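PDB 6LCJ: alpha-galactosidase from Thermus thermophilus, which is a hexameric glycosidase of family GH36 that probably releases terminal alpha-linked galactose from oligosaccharides such as stachyose by hydrolysis. Local coordinates for residues 38-43 and 135-140; 103-108 and 141-146; 177-182 and 220-225; 197-202 and 206-211. All coordinates share one frame; numbering follows the deposited sequence.

The four contacts fall into two groups on opposite sides of the chain's centre. Interactions 1 and 2 lie in the N-terminal beta-sandwich, their centres about 10 Å apart. They share neighbouring strands 132-137 and 102-108, and backbone bonds between A136 and L105 and between A103 and G138 join them; along the chain their segments alternate. Interactions 3 and 4 belong to the (beta/alpha)8 barrel, with centres about 16 Å apart and nearest atoms about 7 Å apart. Interaction 4 is nested within the loop that interaction 3 closes. Between interactions 1 and 3 the centres are about 53 Å apart, so each group reports on the packing of its own domain.

Interaction 1 of 4, residues 38-43 and 135-140; sequences PPFPAK and LAYGPE
In the N-terminal beta-sandwich, F40 meets Y137 where the crossing loop between the two sheets runs beside the end of strand 132-137. Strand 33-37, before the loop, belongs to the six-stranded sheet; strand 44-48, after it, belongs to the seven-stranded one, as does strand 132-137. The contact is small, burying 108 Å² over both sides, and rests on this one aromatic pair. The ring planes differ by 24° and the centroids are 5.5 Å apart, which shows rings nearly parallel but slid so far that they barely overlap. They approach from opposite directions, and the shortest carbon contact runs from F40 CE2 to Y137 CE1 at 3.5 Å. The tyrosine reaches across the gap because its CG stands anti to the backbone N (chi1 -178°), which carries the ring out from the strand toward the loop. F40 instead has its CG between its own backbone N and carbonyl carbon (chi1 52°). This sets P38 under one face of the ring, with P38 CB 3.8 Å from the plane of the F40 ring and over its centre. L104 of strand 102-108 touches both aromatic side chains and so extends the apolar cluster. Beyond the rings, R97 links the two segments indirectly: its side chain forms a salt bridge with E140 OE1, while its backbone is hydrogen-bonded to K43. At the far end of the tyrosine, the phenol oxygen is in van der Waals contact with F40, with Y137 OH 3.5 Å from F40 CD2.

Interaction 2 of 4, residues 103-108 and 141-146; sequences ALLLGA and EEVFAA
L105 projects from strand 103-108 as the main bump of this contact, and V143 and F144 of helix 141-146 receive it. Its first torsion (chi1 -177°) turns CG to the side opposite the backbone N, which sends the branched end out toward the helix. There CD1 settles on the flat of the phenylalanine: L105 CD1 stands 3.5 Å from the centroid of the F144 ring and 3° off its normal. That is a CH-pi contact almost exactly over the middle of the face, and it explains why all six ring carbons are at nearly equal distance from the methyl. V143 supplies the reciprocal bump. Its CG1 enters the hollow between A103 and L105, two residues whose side chains lie on the same face of the strand. V143 CG1 is 3.4 Å from L105 CB and touches L105 CD1 as well, while on the other flank it is 4.3 Å from A103 CB. The second branch turns to the backbone, with V143 CG2 3.9 Å from A103 O. No hydrogen bond crosses; the contact is made of apolar packing and the CH-pi approach. The helix and strand segments run almost parallel, at 14° with axes 8.6 Å apart, because the chain reverses after strand 132-137 and helix 140-149 returns alongside. Around this pair, V143 also touches A136 of strand 132-137, and F144 meets A95 and, edge-to-face, F46. L104 and L106 point the other way, to strand 33-37 across the sandwich, so helix 140-149 packs on the outer face of the seven-stranded sheet.

Interaction 3 of 4, residues 177-182 and 220-225; sequences LLLRVL and AERIRE
L179 and L182, on one helix of the barrel's outer layer, pack against R222 and I223 on the next. The segments run in the same direction, 7° apart with axes separated by 10.8 Å, as expected of successive helices in a (beta/alpha)8 barrel. Purely apolar contact is the first kind. L182 crosses I223 obliquely and brings its CD1 to 3.9 Å from I223 CG1; this is also where the backbones come nearest, with 7.1 Å between the CA atoms of L182 and I223. Because CG swings away from the backbone N (chi1 170°), the leucine extends across the groove between the helices and its two methyls divide, one to the isoleucine and one to the neighbouring residue. The second kind is contact between a methyl and polar groups. L182 CD2 rests 3.7 Å from R222 O, a van der Waals approach to a helix carbonyl. L179 meets the arginine side chain at about a right angle. Its CD2 fits inside the bend of R222, touching R222 CB at 3.8 Å and lying over one face of the guanidinium near its rim, 3.7 Å from R222 NH1. The bends at chi2 (-79°) and chi3 fold the charged group back over the leucine. Hydrogen bonding, the third kind, occurs within each helix but not across. Deeper in the fold, L182 and I223 both touch F193 of strand 192-195 and L228, and I223 also reaches A230 of strand 229-234, so the helix pair packs directly onto the barrel wall.

Interaction 4 of 4, residues 197-202 and 206-211; sequences DGWQRA and WEPNDR
A bulged beta-hairpin following barrel strand 192-195 brings N209 against the backbone of G198, W199 and Q200, at the C-terminal end of the strand, where (beta/alpha)8 barrels carry their active sites. Along N209, CB lies 3.7 Å from Q200 O and CG comes close to W199 O. A chi1 of 60° tucks CG in over the residue's own main chain, which folds the amide back over the opposite segment. At the tip, N209 ND2 donates twice, to G198 O at 3.0 Å and to Q200 O at 2.9 Å. Both carbonyls are approached from above their planes, by 45° and 52°. The other tip atom, OD1, accepts from R211 N and closes an Asx turn. One amide therefore fixes two carbonyls of 197-202 and the bend of its own segment. The backbone supports this: N209 N donates to W199 O at 3.0 Å, and a weak bond joins R201 N to E207 O. Between them lies the antiparallel, non-hydrogen-bonded pair Q200 and P208; R201 and A202 face D205 in a classic bulge. On the apolar side, W199 CZ2 is 3.7 Å from W206 CE3, the rings set obliquely, and both indoles also meet F234. The indole nitrogen of W199 donates to W233 O. Q200 lies alongside W206, with Q200 CG 3.6 Å from W206 CZ3. Its amide is gripped at both ends: OE1 accepts from G198 N, and Q200 NE2 donates to D197 OD1 at 2.6 Å.

Interaction 1 of 4, residues 38-43 and 135-140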
# COMPACT_ATOMS: atom_id res chain seq x y z
N PRO E 38 -26.29 -30.44 -0.51
CA PRO E 38 -26.20 -31.68 -1.24
C PRO E 38 -25.99 -32.85 -0.30
O PRO E 38 -25.27 -32.74 0.71
CB PRO E 38 -24.97 -31.48 -2.14
CG PRO E 38 -24.17 -30.45 -1.44
CD PRO E 38 -25.16 -29.54 -0.80
N PRO E 39 -26.63 -33.96 -0.58
CA PRO E 39 -26.36 -35.18 0.19
C PRO E 39 -25.21 -35.96 -0.40
O PRO E 39 -25.16 -37.19 -0.29
CB PRO E 39 -27.69 -35.93 0.07
CG PRO E 39 -28.19 -35.55 -1.30
CD PRO E 39 -27.71 -34.14 -1.57
N PHE E 40 -24.28 -35.26 -1.05
CA PHE E 40 -23.13 -35.86 -1.72
C PHE E 40 -22.03 -34.82 -1.73
O PHE E 40 -22.31 -33.61 -1.65
CB PHE E 40 -23.45 -36.30 -3.16
CG PHE E 40 -24.08 -35.22 -4.02
CD1 PHE E 40 -23.30 -34.24 -4.63
CD2 PHE E 40 -25.45 -35.21 -4.26
CE1 PHE E 40 -23.87 -33.25 -5.43
CE2 PHE E 40 -26.03 -34.23 -5.05
CZ PHE E 40 -25.24 -33.25 -5.64
N PRO E 41 -20.76 -35.24 -1.79
CA PRO E 41 -19.69 -34.27 -2.07
C PRO E 41 -19.79 -33.81 -3.52
O PRO E 41 -19.96 -34.63 -4.43
CB PRO E 41 -18.41 -35.07 -1.79
CG PRO E 41 -18.80 -36.50 -2.09
CD PRO E 41 -20.26 -36.62 -1.69
N ALA E 42 -19.71 -32.50 -3.73
CA ALA E 42 -20.00 -31.91 -5.03
C ALA E 42 -18.71 -31.67 -5.81
O ALA E 42 -17.75 -31.10 -5.27
CB ALA E 42 -20.78 -30.60 -4.86
N LYS E 43 -18.70 -32.09 -7.08
CA LYS E 43 -17.54 -31.89 -7.94
C LYS E 43 -17.73 -30.81 -8.99
O LYS E 43 -16.74 -30.32 -9.55
CB LYS E 43 -17.16 -33.20 -8.64
CG LYS E 43 -17.03 -34.40 -7.71
CD LYS E 43 -15.73 -34.35 -6.89
CE LYS E 43 -15.75 -35.36 -5.75
NZ LYS E 43 -16.10 -36.75 -6.21
N LEU E 135 -36.78 -27.03 -7.03
CA LEU E 135 -35.66 -27.82 -6.53
C LEU E 135 -35.86 -29.26 -6.95
O LEU E 135 -36.95 -29.81 -6.78
CB LEU E 135 -35.53 -27.72 -5.01
CG LEU E 135 -34.66 -28.77 -4.33
CD1 LEU E 135 -33.19 -28.47 -4.55
CD2 LEU E 135 -34.98 -28.89 -2.85
N ALA E 136 -34.81 -29.86 -7.50
CA ALA E 136 -34.92 -31.18 -8.07
C ALA E 136 -33.57 -31.88 -7.96
O ALA E 136 -32.52 -31.23 -7.88
CB ALA E 136 -35.39 -31.12 -9.52
N TYR E 137 -33.61 -33.21 -7.93
CA TYR E 137 -32.41 -34.03 -7.89
C TYR E 137 -32.65 -35.23 -8.79
O TYR E 137 -33.69 -35.89 -8.68
CB TYR E 137 -32.08 -34.49 -6.47
CG TYR E 137 -30.82 -35.31 -6.39
CD1 TYR E 137 -29.68 -34.92 -7.07
CD2 TYR E 137 -30.78 -36.47 -5.62
CE1 TYR E 137 -28.52 -35.67 -6.99
CE2 TYR E 137 -29.61 -37.22 -5.53
CZ TYR E 137 -28.49 -36.82 -6.22
OH TYR E 137 -27.33 -37.56 -6.14
N GLY E 138 -31.71 -35.51 -9.68
CA GLY E 138 -31.91 -36.54 -10.66
C GLY E 138 -30.92 -36.42 -11.79
O GLY E 138 -29.96 -35.64 -11.71
N PRO E 139 -31.13 -37.20 -12.85
CA PRO E 139 -30.28 -37.08 -14.04
C PRO E 139 -30.27 -35.64 -14.55
O PRO E 139 -31.29 -34.96 -14.54
CB PRO E 139 -30.92 -38.04 -15.04
CG PRO E 139 -31.68 -39.00 -14.22
CD PRO E 139 -32.15 -38.25 -13.01
N GLU E 140 -29.09 -35.21 -15.00
CA GLU E 140 -28.87 -33.82 -15.41
C GLU E 140 -29.95 -33.34 -16.38
O GLU E 140 -30.58 -32.31 -16.16
CB GLU E 140 -27.49 -33.72 -16.06
CG GLU E 140 -26.85 -32.36 -15.99
CD GLU E 140 -25.40 -32.39 -16.44
OE1 GLU E 140 -24.53 -32.83 -15.65
OE2 GLU E 140 -25.13 -32.00 -17.61

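Interaction 2 of 4, residues 103-108 and 141-146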
# COMPACT_ATOMS: atom_id res chain seq x y z
N ALA E 103 -27.63 -34.29 -10.99
CA ALA E 103 -27.53 -32.88 -10.63
C ALA E 103 -28.57 -32.51 -9.58
O ALA E 103 -29.73 -32.92 -9.66
CB ALA E 103 -27.69 -31.99 -11.86
N LEU E 104 -28.15 -31.73 -8.59
CA LEU E 104 -29.07 -31.07 -7.67
C LEU E 104 -29.29 -29.66 -8.21
O LEU E 104 -28.36 -28.86 -8.24
CB LEU E 104 -28.51 -31.06 -6.25
CG LEU E 104 -29.38 -30.38 -5.19
CD1 LEU E 104 -30.57 -31.26 -4.86
CD2 LEU E 104 -28.55 -30.09 -3.95
N LEU E 105 -30.51 -29.37 -8.63
CA LEU E 105 -30.85 -28.11 -9.29
C LEU E 105 -31.70 -27.24 -8.38
O LEU E 105 -32.68 -27.72 -7.79
CB LEU E 105 -31.61 -28.36 -10.60
CG LEU E 105 -31.99 -27.17 -11.48
CD1 LEU E 105 -31.99 -27.55 -12.96
CD2 LEU E 105 -33.35 -26.58 -11.08
N LEU E 106 -31.34 -25.97 -8.29
CA LEU E 106 -32.12 -24.94 -7.61
C LEU E 106 -32.33 -23.80 -8.59
O LEU E 106 -31.36 -23.13 -8.98
CB LEU E 106 -31.40 -24.46 -6.35
CG LEU E 106 -32.09 -23.30 -5.63
CD1 LEU E 106 -33.29 -23.83 -4.83
CD2 LEU E 106 -31.11 -22.51 -4.76
N GLY E 107 -33.58 -23.56 -8.99
CA GLY E 107 -33.88 -22.54 -9.97
C GLY E 107 -35.02 -21.60 -9.61
O GLY E 107 -36.09 -22.04 -9.18
N ALA E 108 -34.81 -20.30 -9.80
CA ALA E 108 -35.85 -19.33 -9.50
C ALA E 108 -37.02 -19.44 -10.47
O ALA E 108 -36.85 -19.65 -11.68
CB ALA E 108 -35.28 -17.92 -9.56
N GLU E 141 -30.19 -34.10 -17.45
CA GLU E 141 -31.08 -33.63 -18.51
C GLU E 141 -32.53 -33.59 -18.05
O GLU E 141 -33.28 -32.68 -18.43
CB GLU E 141 -30.92 -34.51 -19.76
CG GLU E 141 -29.82 -34.00 -20.71
CD GLU E 141 -29.23 -35.10 -21.61
OE1 GLU E 141 -28.12 -35.61 -21.28
OE2 GLU E 141 -29.85 -35.45 -22.64
N GLU E 142 -32.96 -34.56 -17.24
CA GLU E 142 -34.35 -34.53 -16.81
C GLU E 142 -34.59 -33.35 -15.88
O GLU E 142 -35.62 -32.68 -15.97
CB GLU E 142 -34.73 -35.85 -16.13
CG GLU E 142 -36.25 -35.99 -15.84
CD GLU E 142 -37.17 -35.24 -16.85
OE1 GLU E 142 -37.07 -35.50 -18.08
OE2 GLU E 142 -37.99 -34.39 -16.40
N VAL E 143 -33.63 -33.07 -15.00
CA VAL E 143 -33.80 -32.06 -13.97
C VAL E 143 -33.89 -30.66 -14.60
O VAL E 143 -34.74 -29.85 -14.20
CB VAL E 143 -32.64 -32.23 -12.95
CG1 VAL E 143 -31.82 -31.00 -12.79
CG2 VAL E 143 -33.15 -32.75 -11.62
N PHE E 144 -33.10 -30.39 -15.64
CA PHE E 144 -33.19 -29.10 -16.32
C PHE E 144 -34.44 -29.00 -17.18
O PHE E 144 -35.02 -27.92 -17.31
CB PHE E 144 -31.94 -28.86 -17.16
CG PHE E 144 -30.81 -28.28 -16.39
CD1 PHE E 144 -29.95 -29.12 -15.69
CD2 PHE E 144 -30.64 -26.91 -16.31
CE1 PHE E 144 -28.91 -28.59 -14.95
CE2 PHE E 144 -29.59 -26.36 -15.58
CZ PHE E 144 -28.73 -27.20 -14.90
N ALA E 145 -34.87 -30.12 -17.78
CA ALA E 145 -36.12 -30.12 -18.53
C ALA E 145 -37.33 -29.89 -17.62
O ALA E 145 -38.32 -29.28 -18.04
CB ALA E 145 -36.27 -31.43 -19.29
N ALA E 146 -37.26 -30.36 -16.37
CA ALA E 146 -38.38 -30.16 -15.46
C ALA E 146 -38.45 -28.72 -14.96
O ALA E 146 -39.54 -28.20 -14.72
CB ALA E 146 -38.29 -31.13 -14.28

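Interaction 3 of 4, residues 177-182 and 220-225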
# COMPACT_ATOMS: atom_id res chain seq x y z
N LEU E 177 -25.08 -2.23 -51.83
CA LEU E 177 -24.46 -3.53 -51.60
C LEU E 177 -25.48 -4.58 -51.18
O LEU E 177 -25.42 -5.72 -51.65
CB LEU E 177 -23.36 -3.37 -50.55
CG LEU E 177 -22.92 -4.58 -49.72
CD1 LEU E 177 -22.10 -5.51 -50.57
CD2 LEU E 177 -22.09 -4.09 -48.56
N LEU E 178 -26.42 -4.21 -50.31
CA LEU E 178 -27.40 -5.18 -49.84
C LEU E 178 -28.44 -5.51 -50.90
O LEU E 178 -29.02 -6.60 -50.88
CB LEU E 178 -28.08 -4.69 -48.56
CG LEU E 178 -27.17 -4.60 -47.31
CD1 LEU E 178 -27.92 -4.11 -46.08
CD2 LEU E 178 -26.48 -5.94 -47.02
N LEU E 179 -28.69 -4.59 -51.84
CA LEU E 179 -29.59 -4.90 -52.94
C LEU E 179 -28.98 -5.95 -53.87
O LEU E 179 -29.68 -6.83 -54.36
CB LEU E 179 -29.97 -3.63 -53.71
CG LEU E 179 -31.06 -2.79 -53.04
CD1 LEU E 179 -31.21 -1.43 -53.69
CD2 LEU E 179 -32.39 -3.53 -53.01
N ARG E 180 -27.67 -5.90 -54.08
CA ARG E 180 -27.04 -6.94 -54.89
C ARG E 180 -27.03 -8.26 -54.15
O ARG E 180 -27.30 -9.32 -54.73
CB ARG E 180 -25.63 -6.52 -55.28
CG ARG E 180 -25.60 -5.26 -56.13
CD ARG E 180 -24.28 -5.07 -56.83
NE ARG E 180 -23.23 -4.77 -55.87
CZ ARG E 180 -23.12 -3.61 -55.22
NH1 ARG E 180 -24.00 -2.63 -55.45
NH2 ARG E 180 -22.13 -3.42 -54.35
N VAL E 181 -26.71 -8.23 -52.86
CA VAL E 181 -26.69 -9.46 -52.07
C VAL E 181 -28.09 -10.05 -52.00
O VAL E 181 -28.26 -11.27 -52.09
CB VAL E 181 -26.10 -9.17 -50.67
CG1 VAL E 181 -26.28 -10.34 -49.76
CG2 VAL E 181 -24.63 -8.81 -50.81
N LEU E 182 -29.11 -9.19 -51.88
CA LEU E 182 -30.49 -9.65 -51.85
C LEU E 182 -30.83 -10.46 -53.09
O LEU E 182 -31.47 -11.52 -53.00
CB LEU E 182 -31.44 -8.46 -51.71
CG LEU E 182 -32.95 -8.70 -51.89
CD1 LEU E 182 -33.56 -9.47 -50.73
CD2 LEU E 182 -33.67 -7.38 -52.10
N ALA E 220 -36.99 -2.48 -47.45
CA ALA E 220 -37.85 -3.58 -47.03
C ALA E 220 -38.83 -3.98 -48.13
O ALA E 220 -39.19 -5.15 -48.24
CB ALA E 220 -38.62 -3.22 -45.76
N GLU E 221 -39.28 -3.02 -48.95
CA GLU E 221 -40.23 -3.36 -50.01
C GLU E 221 -39.56 -4.16 -51.12
O GLU E 221 -40.15 -5.10 -51.65
CB GLU E 221 -40.88 -2.09 -50.56
CG GLU E 221 -41.90 -2.34 -51.68
CD GLU E 221 -42.91 -3.47 -51.37
OE1 GLU E 221 -43.38 -3.57 -50.21
OE2 GLU E 221 -43.23 -4.24 -52.31
N ARG E 222 -38.31 -3.80 -51.47
CA ARG E 222 -37.52 -4.64 -52.36
C ARG E 222 -37.35 -6.05 -51.81
O ARG E 222 -37.37 -7.03 -52.57
CB ARG E 222 -36.15 -3.99 -52.61
CG ARG E 222 -36.21 -2.63 -53.30
CD ARG E 222 -36.42 -2.75 -54.81
NE ARG E 222 -35.45 -1.95 -55.57
CZ ARG E 222 -34.40 -2.44 -56.24
NH1 ARG E 222 -34.16 -3.76 -56.25
NH2 ARG E 222 -33.58 -1.62 -56.89
N ILE E 223 -37.18 -6.19 -50.49
CA ILE E 223 -37.00 -7.51 -49.88
C ILE E 223 -38.29 -8.32 -49.98
O ILE E 223 -38.26 -9.52 -50.29
CB ILE E 223 -36.54 -7.37 -48.42
CG1 ILE E 223 -35.13 -6.83 -48.34
CG2 ILE E 223 -36.62 -8.72 -47.70
CD1 ILE E 223 -34.81 -6.28 -46.98
N ARG E 224 -39.43 -7.71 -49.65
CA ARG E 224 -40.70 -8.42 -49.79
C ARG E 224 -41.00 -8.73 -51.25
O ARG E 224 -41.57 -9.78 -51.55
CB ARG E 224 -41.84 -7.61 -49.18
CG ARG E 224 -41.67 -7.28 -47.71
CD ARG E 224 -42.58 -6.11 -47.32
NE ARG E 224 -43.12 -6.23 -45.97
CZ ARG E 224 -44.14 -7.01 -45.63
NH1 ARG E 224 -44.75 -7.76 -46.55
NH2 ARG E 224 -44.55 -7.04 -44.36
N GLU E 225 -40.59 -7.84 -52.16
CA GLU E 225 -40.74 -8.05 -53.59
C GLU E 225 -40.03 -9.31 -54.07
O GLU E 225 -40.29 -9.77 -55.19
CB GLU E 225 -40.20 -6.83 -54.35
CG GLU E 225 -41.27 -5.85 -54.81
CD GLU E 225 -40.69 -4.48 -55.17
OE1 GLU E 225 -39.58 -4.44 -55.76
OE2 GLU E 225 -41.33 -3.45 -54.85

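Interaction 4 of 4, residues 197-202 and 206-211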
# COMPACT_ATOMS: atom_id res chain seq x y z
N ASP E 197 -26.40 -4.20 -37.72
CA ASP E 197 -25.75 -2.96 -37.34
C ASP E 197 -25.06 -2.34 -38.54
O ASP E 197 -24.43 -3.04 -39.33
CB ASP E 197 -24.77 -3.26 -36.21
CG ASP E 197 -24.08 -2.04 -35.64
OD1 ASP E 197 -24.51 -0.89 -35.88
OD2 ASP E 197 -23.09 -2.24 -34.90
N GLY E 198 -25.23 -1.03 -38.71
CA GLY E 198 -24.61 -0.30 -39.80
C GLY E 198 -25.53 0.55 -40.65
O GLY E 198 -25.05 1.33 -41.48
N TRP E 199 -26.84 0.40 -40.49
CA TRP E 199 -27.78 1.22 -41.25
C TRP E 199 -28.11 2.55 -40.59
O TRP E 199 -28.55 3.47 -41.29
CB TRP E 199 -29.08 0.45 -41.49
CG TRP E 199 -29.85 0.18 -40.23
CD1 TRP E 199 -29.72 -0.90 -39.41
CD2 TRP E 199 -30.86 1.01 -39.64
NE1 TRP E 199 -30.58 -0.80 -38.34
CE2 TRP E 199 -31.30 0.36 -38.47
CE3 TRP E 199 -31.43 2.24 -40.00
CZ2 TRP E 199 -32.29 0.90 -37.64
CZ3 TRP E 199 -32.42 2.76 -39.18
CH2 TRP E 199 -32.84 2.09 -38.02
N GLN E 200 -27.89 2.69 -39.29
CA GLN E 200 -28.36 3.82 -38.50
C GLN E 200 -27.33 4.95 -38.46
O GLN E 200 -26.15 4.77 -38.76
CB GLN E 200 -28.68 3.37 -37.07
CG GLN E 200 -27.47 3.07 -36.20
CD GLN E 200 -26.77 1.73 -36.53
OE1 GLN E 200 -27.13 1.03 -37.48
NE2 GLN E 200 -25.78 1.38 -35.73
N ARG E 201 -27.81 6.15 -38.09
CA ARG E 201 -26.90 7.29 -37.97
C ARG E 201 -26.09 7.23 -36.68
O ARG E 201 -24.92 7.65 -36.67
CB ARG E 201 -27.68 8.60 -38.03
CG ARG E 201 -28.42 8.84 -39.34
CD ARG E 201 -29.31 10.07 -39.26
NE ARG E 201 -28.52 11.29 -39.12
CZ ARG E 201 -27.79 11.82 -40.11
NH1 ARG E 201 -27.77 11.24 -41.31
NH2 ARG E 201 -27.09 12.93 -39.90
N ALA E 202 -26.66 6.71 -35.60
CA ALA E 202 -26.01 6.67 -34.30
C ALA E 202 -26.85 5.82 -33.36
O ALA E 202 -28.03 5.55 -33.63
CB ALA E 202 -25.82 8.07 -33.72
N TRP E 206 -31.93 6.29 -34.65
CA TRP E 206 -32.31 5.15 -35.47
C TRP E 206 -33.03 5.63 -36.74
O TRP E 206 -34.24 5.49 -36.92
CB TRP E 206 -33.17 4.19 -34.66
CG TRP E 206 -32.40 3.72 -33.48
CD1 TRP E 206 -32.52 4.15 -32.19
CD2 TRP E 206 -31.32 2.78 -33.49
NE1 TRP E 206 -31.60 3.51 -31.39
CE2 TRP E 206 -30.85 2.66 -32.17
CE3 TRP E 206 -30.72 2.01 -34.50
CZ2 TRP E 206 -29.80 1.81 -31.83
CZ3 TRP E 206 -29.68 1.18 -34.16
CH2 TRP E 206 -29.23 1.07 -32.83
N GLU E 207 -32.23 6.23 -37.61
CA GLU E 207 -32.62 6.77 -38.89
C GLU E 207 -31.48 6.47 -39.85
O GLU E 207 -30.32 6.41 -39.43
CB GLU E 207 -32.86 8.29 -38.82
CG GLU E 207 -34.13 8.71 -38.07
CD GLU E 207 -35.40 8.25 -38.77
OE1 GLU E 207 -35.44 8.28 -40.03
OE2 GLU E 207 -36.36 7.85 -38.08
N PRO E 208 -31.79 6.25 -41.12
CA PRO E 208 -30.75 5.77 -42.05
C PRO E 208 -29.66 6.81 -42.28
O PRO E 208 -29.93 7.99 -42.48
CB PRO E 208 -31.53 5.49 -43.34
CG PRO E 208 -32.91 6.08 -43.15
CD PRO E 208 -33.15 6.11 -41.67
N ASN E 209 -28.42 6.35 -42.24
CA ASN E 209 -27.28 7.19 -42.56
C ASN E 209 -27.17 7.38 -44.07
O ASN E 209 -28.02 6.95 -44.85
CB ASN E 209 -25.99 6.62 -41.94
CG ASN E 209 -25.65 5.20 -42.44
OD1 ASN E 209 -25.74 4.88 -43.63
ND2 ASN E 209 -25.21 4.34 -41.51
N ASP E 210 -26.07 8.01 -44.50
CA ASP E 210 -25.90 8.40 -45.89
C ASP E 210 -25.81 7.22 -46.84
O ASP E 210 -26.16 7.35 -48.02
CB ASP E 210 -24.64 9.27 -46.02
CG ASP E 210 -24.90 10.70 -45.63
OD1 ASP E 210 -26.10 11.07 -45.49
OD2 ASP E 210 -23.91 11.46 -45.46
N ARG E 211 -25.38 6.06 -46.36
CA ARG E 211 -25.27 4.89 -47.21
C ARG E 211 -26.62 4.21 -47.46
O ARG E 211 -26.65 3.19 -48.16
CB ARG E 211 -24.26 3.91 -46.60
CG ARG E 211 -22.95 4.60 -46.21
CD ARG E 211 -21.86 3.63 -45.78
NE ARG E 211 -22.26 2.78 -44.66
CZ ARG E 211 -22.16 3.12 -43.38
NH1 ARG E 211 -21.67 4.31 -43.04
NH2 ARG E 211 -22.56 2.27 -42.43